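PDB 5DLL: aminopeptidase N from Francisella tularensis subsp. tularensis, which cleaves single amino acids, preferably alanine, from the N-termini of peptides with the help of zinc, and probably takes part in breaking down intracellular peptides. Local coordinates for residues 188-191 and 192-196; 362-365 and 366-370; 407-410 and 411-415; 421-424 and 425-428; 533-536 and 537-540. All coordinates share one frame; numbering follows the deposited sequence.

Contact 1. Residues 188-191 and 192-196; sequences WKDP and FKKPC
P191 lies over one face of the F192 ring: its CG sits 4.2 Å from the centroid of F192, displaced toward the rim, in a CH-pi contact between two side chains that run alongside each other. R319 also meets this ring, in a cation-pi contact. The second half of the contact is polar and centres on D190. With CG anti to the backbone N (chi1 -177°), its carboxylate points to the residues beyond the corner. OD1 of D190 takes a weak hydrogen bond of 3.3 Å from the backbone N of F192, while OD2 of D190 forms a salt bridge of 3.1 Å with NZ of K194. The ammonium reaches OD2 from above the carboxylate plane, 42° out of it, after a bend at the last torsion of the lysine chain (chi4 -86°). One aspartate therefore ties both the corner residue and the residue two further on. Outside the pair, the backbones of D190 and K194 bond to F153 and A151 of strand 150-160. The arrangement is a corner at F192 that interrupts the pairing in the sheet of the M1 N-terminal domain: the chain leaves strand 183-191 and pairs again with strand 150-160 as 193-195.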
loop_
_atom_site.group_PDB
_atom_site.type_symbol
_atom_site.label_atom_id
_atom_site.label_comp_id
_atom_site.label_asym_id
_atom_site.label_seq_id
_atom_site.Cartn_x
_atom_site.Cartn_y
_atom_site.Cartn_z
ATOM N N TRP A 188 2.876 31.402 7.902
ATOM C CA TRP A 188 2.662 30.085 8.486
ATOM C C TRP A 188 3.901 29.650 9.253
ATOM O O TRP A 188 4.957 29.421 8.659
ATOM C CB TRP A 188 2.363 29.068 7.386
ATOM C CG TRP A 188 1.067 29.308 6.687
ATOM C CD1 TRP A 188 0.853 30.108 5.601
ATOM C CD2 TRP A 188 -0.200 28.741 7.026
ATOM N NE1 TRP A 188 -0.474 30.076 5.247
ATOM C CE2 TRP A 188 -1.142 29.245 6.107
ATOM C CE3 TRP A 188 -0.629 27.861 8.022
ATOM C CZ2 TRP A 188 -2.488 28.892 6.150
ATOM C CZ3 TRP A 188 -1.966 27.512 8.067
ATOM C CH2 TRP A 188 -2.882 28.026 7.136
ATOM N N LYS A 189 3.769 29.536 10.570
ATOM C CA LYS A 189 4.861 29.069 11.421
ATOM C C LYS A 189 4.659 27.609 11.806
ATOM O O LYS A 189 3.561 27.206 12.178
ATOM C CB LYS A 189 4.966 29.936 12.679
ATOM C CG LYS A 189 6.081 29.527 13.628
ATOM C CD LYS A 189 6.466 30.666 14.562
ATOM C CE LYS A 189 7.294 30.173 15.740
ATOM N NZ LYS A 189 8.469 29.361 15.315
ATOM N N ASP A 190 5.728 26.825 11.703
ATOM C CA ASP A 190 5.746 25.431 12.140
ATOM C C ASP A 190 6.916 25.277 13.119
ATOM O O ASP A 190 8.070 25.171 12.698
ATOM C CB ASP A 190 5.906 24.491 10.938
ATOM C CG ASP A 190 5.861 23.013 11.321
ATOM O OD1 ASP A 190 5.977 22.680 12.518
ATOM O OD2 ASP A 190 5.715 22.174 10.411
ATOM N N PRO A 191 6.616 25.260 14.429
ATOM C CA PRO A 191 7.649 25.321 15.467
ATOM C C PRO A 191 8.515 24.078 15.618
ATOM O O PRO A 191 9.557 24.154 16.269
ATOM C CB PRO A 191 6.845 25.551 16.753
ATOM C CG PRO A 191 5.502 24.981 16.473
ATOM C CD PRO A 191 5.260 25.162 15.003
ATOM N N PHE A 192 8.100 22.955 15.034
ATOM C CA PHE A 192 8.835 21.697 15.184
ATOM C C PHE A 192 9.797 21.503 14.026
ATOM O O PHE A 192 9.410 21.634 12.863
ATOM C CB PHE A 192 7.878 20.499 15.280
ATOM C CG PHE A 192 6.772 20.689 16.286
ATOM C CD1 PHE A 192 7.014 20.523 17.645
ATOM C CD2 PHE A 192 5.494 21.060 15.875
ATOM C CE1 PHE A 192 6.000 20.714 18.570
ATOM C CE2 PHE A 192 4.482 21.254 16.797
ATOM C CZ PHE A 192 4.734 21.078 18.145
ATOM N N LYS A 193 11.046 21.190 14.365
ATOM C CA LYS A 193 12.081 20.878 13.382
ATOM C C LYS A 193 11.618 19.775 12.416
ATOM O O LYS A 193 11.106 18.742 12.847
ATOM C CB LYS A 193 13.366 20.431 14.087
ATOM C CG LYS A 193 14.067 21.523 14.880
ATOM C CD LYS A 193 15.089 20.948 15.855
ATOM C CE LYS A 193 16.345 20.436 15.159
ATOM N NZ LYS A 193 17.168 21.525 14.551
ATOM N N LYS A 194 11.786 20.012 11.114
ATOM C CA LYS A 194 11.469 19.014 10.095
ATOM C C LYS A 194 12.439 19.087 8.927
ATOM O O LYS A 194 12.995 20.153 8.650
ATOM C CB LYS A 194 10.037 19.192 9.579
ATOM C CG LYS A 194 9.781 20.447 8.751
ATOM C CD LYS A 194 8.389 20.400 8.135
ATOM C CE LYS A 194 8.094 21.604 7.252
ATOM N NZ LYS A 194 7.569 22.766 8.025
ATOM N N PRO A 195 12.641 17.955 8.230
ATOM C CA PRO A 195 13.419 17.984 6.993
ATOM C C PRO A 195 12.619 18.636 5.863
ATOM O O PRO A 195 11.391 18.659 5.909
ATOM C CB PRO A 195 13.689 16.505 6.710
ATOM C CG PRO A 195 12.563 15.779 7.360
ATOM C CD PRO A 195 12.133 16.602 8.539
ATOM N N CYS A 196 13.305 19.161 4.856
ATOM C CA CYS A 196 12.640 19.940 3.816
ATOM C C CYS A 196 11.700 19.131 2.912
ATOM O O CYS A 196 10.813 19.715 2.295
ATOM C CB CYS A 196 13.667 20.703 2.967
ATOM S SG CYS A 196 14.988 19.704 2.242
#

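Contact 2. Residues 362-365 and 366-370; sequences SAQF and AEDAS
Q364 and D368, one helical turn apart, are joined by their side chains: NE2 of Q364 donates a hydrogen bond of 2.9 Å to OD2 of D368, with an angle of 159° at the hydrogen. The acceptor lies close to the amide plane, but the donor stands above the carboxylate, 68° out of its plane. The two flat groups are accordingly almost perpendicular, 83° apart. A bend at chi2 turns the end of the Q364 chain toward D368, one turn further along, although its first bond leads away. Beneath this bridge the backbone bonds continue the helical pattern, with D368 N to Q364 O at 2.9 Å and E367 N to A363 O at 2.8 Å. The bond from A369 N to F365 O is weak, and near it OG of S370 bonds to O of E367 at 2.7 Å. In the next shell, OG1 of T391, near the start of helix 390-423, bonds both to NE2 of Q364 and to OE1 of E367, and K395 forms a long, weak ion pair with OD2 of D368. The amide of Q364 thus has two partners, one on each helix. With an amide on one side and a lysine at longer range, the buried carboxylate of D368 is probably stabilised in its ionised form, and the polar cluster joins the last turn of helix 349-369 to helix 390-423.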
loop_
_atom_site.group_PDB
_atom_site.type_symbol
_atom_site.label_atom_id
_atom_site.label_comp_id
_atom_site.label_asym_id
_atom_site.label_seq_id
_atom_site.Cartn_x
_atom_site.Cartn_y
_atom_site.Cartn_z
ATOM N N SER A 362 2.431 -13.224 -2.425
ATOM C CA SER A 362 2.409 -12.935 -3.858
ATOM C C SER A 362 3.635 -12.117 -4.277
ATOM O O SER A 362 4.612 -12.676 -4.770
ATOM C CB SER A 362 1.111 -12.217 -4.246
ATOM O OG SER A 362 1.050 -11.991 -5.639
ATOM N N ALA A 363 3.599 -10.808 -4.036
ATOM C CA ALA A 363 4.573 -9.877 -4.618
ATOM C C ALA A 363 5.936 -9.897 -3.934
ATOM O O ALA A 363 6.967 -9.924 -4.606
ATOM C CB ALA A 363 4.011 -8.465 -4.598
ATOM N N GLN A 364 5.942 -9.876 -2.605
ATOM C CA GLN A 364 7.188 -9.743 -1.850
ATOM C C GLN A 364 8.059 -10.983 -2.015
ATOM O O GLN A 364 9.247 -10.877 -2.320
ATOM C CB GLN A 364 6.901 -9.483 -0.369
ATOM C CG GLN A 364 8.037 -8.813 0.390
ATOM C CD GLN A 364 9.196 -9.748 0.680
ATOM O OE1 GLN A 364 9.002 -10.887 1.109
ATOM N NE2 GLN A 364 10.413 -9.271 0.447
ATOM N N PHE A 365 7.460 -12.152 -1.810
ATOM C CA PHE A 365 8.139 -13.424 -2.057
ATOM C C PHE A 365 8.629 -13.502 -3.502
ATOM O O PHE A 365 9.737 -13.975 -3.754
ATOM C CB PHE A 365 7.204 -14.603 -1.753
ATOM C CG PHE A 365 7.121 -14.976 -0.287
ATOM C CD1 PHE A 365 7.512 -14.095 0.722
ATOM C CD2 PHE A 365 6.615 -16.218 0.083
ATOM C CE1 PHE A 365 7.416 -14.457 2.055
ATOM C CE2 PHE A 365 6.518 -16.581 1.416
ATOM C CZ PHE A 365 6.918 -15.700 2.402
ATOM N N ALA A 366 7.807 -13.027 -4.439
ATOM C CA ALA A 366 8.172 -13.011 -5.862
ATOM C C ALA A 366 9.355 -12.086 -6.148
ATOM O O ALA A 366 10.185 -12.384 -7.011
ATOM C CB ALA A 366 6.976 -12.613 -6.718
ATOM N N GLU A 367 9.419 -10.965 -5.429
ATOM C CA GLU A 367 10.536 -10.025 -5.538
ATOM C C GLU A 367 11.831 -10.597 -4.951
ATOM O O GLU A 367 12.908 -10.392 -5.513
ATOM C CB GLU A 367 10.185 -8.707 -4.846
ATOM C CG GLU A 367 11.212 -7.600 -5.041
ATOM C CD GLU A 367 10.689 -6.240 -4.618
ATOM O OE1 GLU A 367 10.243 -6.101 -3.457
ATOM O OE2 GLU A 367 10.728 -5.309 -5.447
ATOM N N ASP A 368 11.725 -11.308 -3.830
ATOM C CA ASP A 368 12.891 -11.934 -3.197
ATOM C C ASP A 368 13.382 -13.171 -3.964
ATOM O O ASP A 368 14.512 -13.618 -3.753
ATOM C CB ASP A 368 12.597 -12.302 -1.733
ATOM C CG ASP A 368 12.886 -11.159 -0.754
ATOM O OD1 ASP A 368 13.509 -10.140 -1.140
ATOM O OD2 ASP A 368 12.491 -11.298 0.424
ATOM N N ALA A 369 12.535 -13.721 -4.836
ATOM C CA ALA A 369 12.923 -14.820 -5.734
ATOM C C ALA A 369 13.585 -14.311 -7.019
ATOM O O ALA A 369 14.263 -15.071 -7.713
ATOM C CB ALA A 369 11.705 -15.663 -6.080
ATOM N N SER A 370 13.383 -13.028 -7.323
ATOM C CA SER A 370 13.846 -12.424 -8.573
ATOM C C SER A 370 15.305 -11.944 -8.488
ATOM O O SER A 370 15.900 -11.930 -7.404
ATOM C CB SER A 370 12.921 -11.253 -8.960
ATOM O OG SER A 370 13.160 -10.089 -8.178
#

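Contact 3. Residues 407-410 and 411-415; sequences LGEE and GFQKG
The carboxylate of E409 and the amide of Q413 meet with their planes 39° apart, the amide nitrogen standing above the carboxylate, 44° out of its plane. The F412 ring meets the rings of H404 and F337, each with planes at about 60°. NE2 of Q413 donates a hydrogen bond of 2.8 Å to OE2 of E409, and the acceptor in turn is tilted from the amide plane. Both chains bend at chi2, which folds the two ends together over the turn between them. CG of Q413 packs 3.4 Å from the same OE2 of E409. On another side of the helix, E410 and K414 run alongside each other, and OE2 of E410 remains 4.0 Å from NZ of K414, beyond salt-bridge range. L407 lays CD1 3.8 Å from O of G411. The backbone bond from F412 N to G408 O, 3.0 Å long, resumes the helical ladder after the kink, where the amides of E409 and E410 make no bond to the preceding turn. The other oxygen of E409, OE1, is hydrogen-bonded to H404 and forms a salt bridge with R252. With these partners shared between its two oxygens, the E409 carboxylate is probably kept charged and its rotation fixed, while the exposed pair E410 and K414 probably attract each other only weakly.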
loop_
_atom_site.group_PDB
_atom_site.type_symbol
_atom_site.label_atom_id
_atom_site.label_comp_id
_atom_site.label_asym_id
_atom_site.label_seq_id
_atom_site.Cartn_x
_atom_site.Cartn_y
_atom_site.Cartn_z
ATOM N N LEU A 407 7.194 -8.573 21.957
ATOM C CA LEU A 407 7.032 -7.775 23.180
ATOM C C LEU A 407 5.608 -7.744 23.731
ATOM O O LEU A 407 5.415 -7.497 24.923
ATOM C CB LEU A 407 7.468 -6.332 22.931
ATOM C CG LEU A 407 8.927 -6.080 22.564
ATOM C CD1 LEU A 407 9.077 -4.615 22.188
ATOM C CD2 LEU A 407 9.864 -6.462 23.706
ATOM N N GLY A 408 4.618 -7.962 22.867
ATOM C CA GLY A 408 3.221 -7.746 23.230
ATOM C C GLY A 408 2.904 -6.261 23.196
ATOM O O GLY A 408 3.814 -5.427 23.158
ATOM N N GLU A 409 1.615 -5.929 23.217
ATOM C CA GLU A 409 1.174 -4.544 23.038
ATOM C C GLU A 409 1.795 -3.601 24.065
ATOM O O GLU A 409 2.351 -2.566 23.705
ATOM C CB GLU A 409 -0.356 -4.451 23.096
ATOM C CG GLU A 409 -0.928 -3.031 23.046
ATOM C CD GLU A 409 -0.827 -2.356 21.683
ATOM O OE1 GLU A 409 -0.606 -3.045 20.665
ATOM O OE2 GLU A 409 -0.989 -1.118 21.630
ATOM N N GLU A 410 1.703 -3.966 25.336
ATOM C CA GLU A 410 2.098 -3.072 26.419
ATOM C C GLU A 410 3.570 -2.687 26.295
ATOM O O GLU A 410 3.918 -1.508 26.391
ATOM C CB GLU A 410 1.808 -3.722 27.776
ATOM C CG GLU A 410 1.695 -2.739 28.938
ATOM C CD GLU A 410 1.185 -3.383 30.222
ATOM O OE1 GLU A 410 0.903 -4.603 30.227
ATOM O OE2 GLU A 410 1.060 -2.664 31.236
ATOM N N GLY A 411 4.418 -3.687 26.051
ATOM C CA GLY A 411 5.860 -3.484 25.889
ATOM C C GLY A 411 6.257 -2.808 24.585
ATOM O O GLY A 411 7.287 -2.137 24.511
ATOM N N PHE A 412 5.447 -2.999 23.550
ATOM C CA PHE A 412 5.644 -2.322 22.275
ATOM C C PHE A 412 5.367 -0.824 22.411
ATOM O O PHE A 412 6.119 -0.007 21.881
ATOM C CB PHE A 412 4.733 -2.939 21.216
ATOM C CG PHE A 412 4.961 -2.413 19.824
ATOM C CD1 PHE A 412 6.018 -2.884 19.055
ATOM C CD2 PHE A 412 4.103 -1.469 19.273
ATOM C CE1 PHE A 412 6.226 -2.413 17.767
ATOM C CE2 PHE A 412 4.306 -0.996 17.987
ATOM C CZ PHE A 412 5.370 -1.467 17.235
ATOM N N GLN A 413 4.299 -0.470 23.127
ATOM C CA GLN A 413 3.993 0.933 23.426
ATOM C C GLN A 413 5.044 1.567 24.345
ATOM O O GLN A 413 5.363 2.745 24.196
ATOM C CB GLN A 413 2.605 1.076 24.060
ATOM C CG GLN A 413 1.441 0.679 23.165
ATOM C CD GLN A 413 1.373 1.474 21.876
ATOM O OE1 GLN A 413 1.839 2.614 21.807
ATOM N NE2 GLN A 413 0.787 0.873 20.842
ATOM N N LYS A 414 5.569 0.794 25.294
ATOM C CA LYS A 414 6.723 1.232 26.098
ATOM C C LYS A 414 7.915 1.592 25.206
ATOM O O LYS A 414 8.662 2.528 25.500
ATOM C CB LYS A 414 7.164 0.145 27.089
ATOM C CG LYS A 414 6.360 0.047 28.376
ATOM C CD LYS A 414 6.976 -1.011 29.282
ATOM C CE LYS A 414 6.237 -1.151 30.605
ATOM N NZ LYS A 414 4.887 -1.764 30.457
ATOM N N GLY A 415 8.097 0.825 24.134
ATOM C CA GLY A 415 9.166 1.067 23.172
ATOM C C GLY A 415 8.930 2.277 22.287
ATOM O O GLY A 415 9.880 2.977 21.937
#

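Contact 4. Residues 421-424 and 425-428; sequences ERHD and GQAV
A type II beta turn from H423 to Q426 carries the chain out of helix 390-423 into strand 427-428, and H423 is the side chain on which the two sides of the turn converge. ND1 of H423 donates a hydrogen bond of 2.8 Å to OE1 of Q426, at an angle of 154°. The oxygen lies at the ring edge, tilted 17° from its plane, while the amide is inclined by 42° to the imidazole. An extended glutamine chain beyond CG carries OE1 back across the turn to that edge. CG1 of V428 covers one face, 4.0 Å from the centroid of the H423 ring and offset toward the rim, in a CH-pi contact. The opposite face rests on CB of R422, which stands 3.4 Å above the plane, over its centre. Held between two aliphatic groups, with an acceptor at its edge, the imidazole probably has little freedom to rotate, and the bond places a proton on ND1. The turn itself is closed by a weak backbone bond of 3.1 Å from Q426 N to H423 O, and G425 occupies its third position with a positive phi. Around the turn, R422 reaches D439 at the end of helix 430-439 in a salt bridge, and H423 touches D432 of that helix. Backbone bonds from Q426 and V428 to T321 pair the outgoing chain in parallel with strand 321-322, so the turn lies between the end of the long helix, helix 430-439 and this small sheet.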
loop_
_atom_site.group_PDB
_atom_site.type_symbol
_atom_site.label_atom_id
_atom_site.label_comp_id
_atom_site.label_asym_id
_atom_site.label_seq_id
_atom_site.Cartn_x
_atom_site.Cartn_y
_atom_site.Cartn_z
ATOM N N GLU A 421 10.888 9.749 23.135
ATOM C CA GLU A 421 11.650 10.406 24.205
ATOM C C GLU A 421 13.100 10.674 23.773
ATOM O O GLU A 421 13.619 11.772 23.959
ATOM C CB GLU A 421 11.609 9.580 25.505
ATOM C CG GLU A 421 10.313 9.736 26.304
ATOM C CD GLU A 421 10.088 8.653 27.365
ATOM O OE1 GLU A 421 10.928 7.739 27.520
ATOM O OE2 GLU A 421 9.049 8.716 28.057
ATOM N N ARG A 422 13.742 9.673 23.182
ATOM C CA ARG A 422 15.106 9.831 22.683
ATOM C C ARG A 422 15.183 10.738 21.461
ATOM O O ARG A 422 16.051 11.613 21.379
ATOM C CB ARG A 422 15.700 8.470 22.304
ATOM C CG ARG A 422 16.050 7.586 23.483
ATOM C CD ARG A 422 16.583 6.240 23.020
ATOM N NE ARG A 422 17.045 5.433 24.147
ATOM C CZ ARG A 422 17.391 4.150 24.078
ATOM N NH1 ARG A 422 17.336 3.484 22.928
ATOM N NH2 ARG A 422 17.793 3.524 25.174
ATOM N N HIS A 423 14.266 10.527 20.516
ATOM C CA HIS A 423 14.463 10.977 19.144
ATOM C C HIS A 423 13.436 11.970 18.591
ATOM O O HIS A 423 13.342 12.135 17.375
ATOM C CB HIS A 423 14.532 9.751 18.227
ATOM C CG HIS A 423 15.541 8.731 18.656
ATOM N ND1 HIS A 423 16.834 9.062 18.999
ATOM C CD2 HIS A 423 15.452 7.384 18.776
ATOM C CE1 HIS A 423 17.497 7.965 19.322
ATOM N NE2 HIS A 423 16.681 6.933 19.192
ATOM N N ASP A 424 12.680 12.647 19.450
ATOM C CA ASP A 424 11.829 13.745 18.975
ATOM C C ASP A 424 12.736 14.832 18.385
ATOM O O ASP A 424 13.707 15.246 19.015
ATOM C CB ASP A 424 10.954 14.306 20.106
ATOM C CG ASP A 424 10.021 15.424 19.641
ATOM O OD1 ASP A 424 9.749 15.534 18.433
ATOM O OD2 ASP A 424 9.550 16.200 20.496
ATOM N N GLY A 425 12.427 15.266 17.165
ATOM C CA GLY A 425 13.258 16.230 16.443
ATOM C C GLY A 425 14.616 15.676 16.038
ATOM O O GLY A 425 15.608 16.399 16.059
ATOM N N GLN A 426 14.661 14.392 15.676
ATOM C CA GLN A 426 15.891 13.741 15.217
ATOM C C GLN A 426 15.628 12.900 13.972
ATOM O O GLN A 426 14.535 12.368 13.786
ATOM C CB GLN A 426 16.494 12.854 16.309
ATOM C CG GLN A 426 17.295 13.615 17.353
ATOM C CD GLN A 426 17.990 12.704 18.354
ATOM O OE1 GLN A 426 17.980 11.474 18.225
ATOM N NE2 GLN A 426 18.599 13.310 19.367
ATOM N N ALA A 427 16.645 12.802 13.124
ATOM C CA ALA A 427 16.629 11.904 11.977
ATOM C C ALA A 427 17.463 10.684 12.350
ATOM O O ALA A 427 18.650 10.810 12.654
ATOM C CB ALA A 427 17.202 12.600 10.759
ATOM N N VAL A 428 16.847 9.507 12.324
ATOM C CA VAL A 428 17.431 8.326 12.957
ATOM C C VAL A 428 17.442 7.098 12.050
ATOM O O VAL A 428 16.867 7.111 10.962
ATOM C CB VAL A 428 16.696 7.995 14.278
ATOM C CG1 VAL A 428 16.680 9.218 15.189
ATOM C CG2 VAL A 428 15.279 7.493 14.016
#

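Contact 5. Residues 533-536 and 537-540; sequences VASL and FRDF
S535 and R538 meet across the bend that follows strand 533-535, the hydroxyl at the edge of the guanidinium. NE of R538 donates a nearly straight hydrogen bond of 3.0 Å to OG of S535, with an angle of 169°, and the oxygen is only 7° out of the guanidinium plane. The arginine chain is extended from CG to NE and runs back along the strand it has left, CG of R538 passing 3.6 Å from OG of S535. L536 and F537, between them, turn to another side of the chain, where CB of L536 touches CD2 of F537 at 4.0 Å. F537 has a positive phi of 52°, and with it the chain leaves its extended course; a type II beta turn from F537 to F540 follows, closed by a weak backbone bond from F540 N to F537 O. The rest of the guanidinium is engaged by acids, NH1 with E511 and NH2 with D562 in salt bridges. OG of S535 is also hydrogen-bonded to OD2 of D562, which, as a carboxylate, probably acts as acceptor, and ND2 of N567 bonds to the same hydroxyl, so the buried serine links the arginine to a wider polar network. Within the Ig-like domain, strand 533-535 is an outermost strand of the three-stranded antiparallel sheet, paired with strand 495-502, against which L536 and F537 pack through V497. V533 meets helix 552-561 of the helical C-terminal region, and F540, at the far end, reaches helix 349-369 of the peptidase domain.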
loop_
_atom_site.group_PDB
_atom_site.type_symbol
_atom_site.label_atom_id
_atom_site.label_comp_id
_atom_site.label_asym_id
_atom_site.label_seq_id
_atom_site.Cartn_x
_atom_site.Cartn_y
_atom_site.Cartn_z
ATOM N N VAL A 533 -2.307 -31.908 17.286
ATOM C CA VAL A 533 -1.954 -31.249 16.030
ATOM C C VAL A 533 -1.570 -29.807 16.368
ATOM O O VAL A 533 -2.214 -29.161 17.203
ATOM C CB VAL A 533 -3.091 -31.321 14.974
ATOM C CG1 VAL A 533 -4.440 -30.913 15.560
ATOM C CG2 VAL A 533 -2.750 -30.480 13.746
ATOM N N ALA A 534 -0.507 -29.316 15.736
ATOM C CA ALA A 534 0.068 -28.019 16.088
ATOM C C ALA A 534 -0.517 -26.883 15.248
ATOM O O ALA A 534 -0.673 -27.015 14.032
ATOM C CB ALA A 534 1.582 -28.061 15.941
ATOM N N SER A 535 -0.855 -25.783 15.917
ATOM C CA SER A 535 -1.246 -24.537 15.260
ATOM C C SER A 535 -0.016 -23.635 15.247
ATOM O O SER A 535 0.409 -23.161 16.299
ATOM C CB SER A 535 -2.391 -23.871 16.023
ATOM O OG SER A 535 -2.736 -22.630 15.441
ATOM N N LEU A 536 0.554 -23.411 14.064
ATOM C CA LEU A 536 1.871 -22.779 13.943
ATOM C C LEU A 536 1.866 -21.521 13.077
ATOM O O LEU A 536 1.126 -21.431 12.094
ATOM C CB LEU A 536 2.874 -23.785 13.377
ATOM C CG LEU A 536 3.374 -24.835 14.373
ATOM C CD1 LEU A 536 4.082 -25.972 13.650
ATOM C CD2 LEU A 536 4.286 -24.200 15.412
ATOM N N PHE A 537 2.717 -20.566 13.453
ATOM C CA PHE A 537 2.815 -19.267 12.780
ATOM C C PHE A 537 1.446 -18.592 12.669
ATOM O O PHE A 537 0.972 -18.259 11.578
ATOM C CB PHE A 537 3.496 -19.412 11.413
ATOM C CG PHE A 537 4.901 -19.942 11.498
ATOM C CD1 PHE A 537 5.957 -19.095 11.811
ATOM C CD2 PHE A 537 5.165 -21.290 11.286
ATOM C CE1 PHE A 537 7.252 -19.581 11.899
ATOM C CE2 PHE A 537 6.457 -21.783 11.373
ATOM C CZ PHE A 537 7.503 -20.927 11.680
ATOM N N ARG A 538 0.822 -18.408 13.828
ATOM C CA ARG A 538 -0.490 -17.783 13.921
ATOM C C ARG A 538 -0.423 -16.316 13.515
ATOM O O ARG A 538 0.473 -15.590 13.949
ATOM C CB ARG A 538 -1.017 -17.894 15.344
ATOM C CG ARG A 538 -1.360 -19.308 15.769
ATOM C CD ARG A 538 -1.881 -19.313 17.196
ATOM N NE ARG A 538 -2.580 -20.548 17.532
ATOM C CZ ARG A 538 -3.273 -20.738 18.652
ATOM N NH1 ARG A 538 -3.373 -19.771 19.561
ATOM N NH2 ARG A 538 -3.876 -21.904 18.863
ATOM N N ASP A 539 -1.380 -15.893 12.690
ATOM C CA ASP A 539 -1.400 -14.542 12.103
ATOM C C ASP A 539 -0.157 -14.243 11.254
ATOM O O ASP A 539 0.243 -13.079 11.122
ATOM C CB ASP A 539 -1.573 -13.470 13.189
ATOM C CG ASP A 539 -2.844 -13.651 13.986
ATOM O OD1 ASP A 539 -3.936 -13.599 13.381
ATOM O OD2 ASP A 539 -2.752 -13.841 15.217
ATOM N N PHE A 540 0.438 -15.292 10.676
ATOM C CA PHE A 540 1.642 -15.163 9.854
ATOM C C PHE A 540 2.713 -14.412 10.651
ATOM O O PHE A 540 3.138 -13.311 10.280
ATOM C CB PHE A 540 1.287 -14.451 8.543
ATOM C CG PHE A 540 2.305 -14.617 7.452
ATOM C CD1 PHE A 540 2.559 -15.868 6.903
ATOM C CD2 PHE A 540 2.981 -13.513 6.940
ATOM C CE1 PHE A 540 3.483 -16.019 5.882
ATOM C CE2 PHE A 540 3.904 -13.658 5.920
ATOM C CZ PHE A 540 4.155 -14.912 5.390
#

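In the fold
The five contacts follow one another along the chain, from the N-terminal domain (contact 1) through the peptidase domain (contacts 2, 3 and 4) to the Ig-like domain (contact 5). Contacts 3 and 4 share helix 390-423, their centres about 19 Å apart, while contact 2 lies on the preceding helix, 349-369. Two pairs touch across domain borders: K193 of contact 1 packs against G425 of contact 4, and F365 of contact 2 meets F540 of contact 5. Contacts 1 and 5 are farthest apart, about 46 Å between centres. The peptidase domain, which carries the zinc site, is therefore joined to a different neighbouring domain at each of these two junctions.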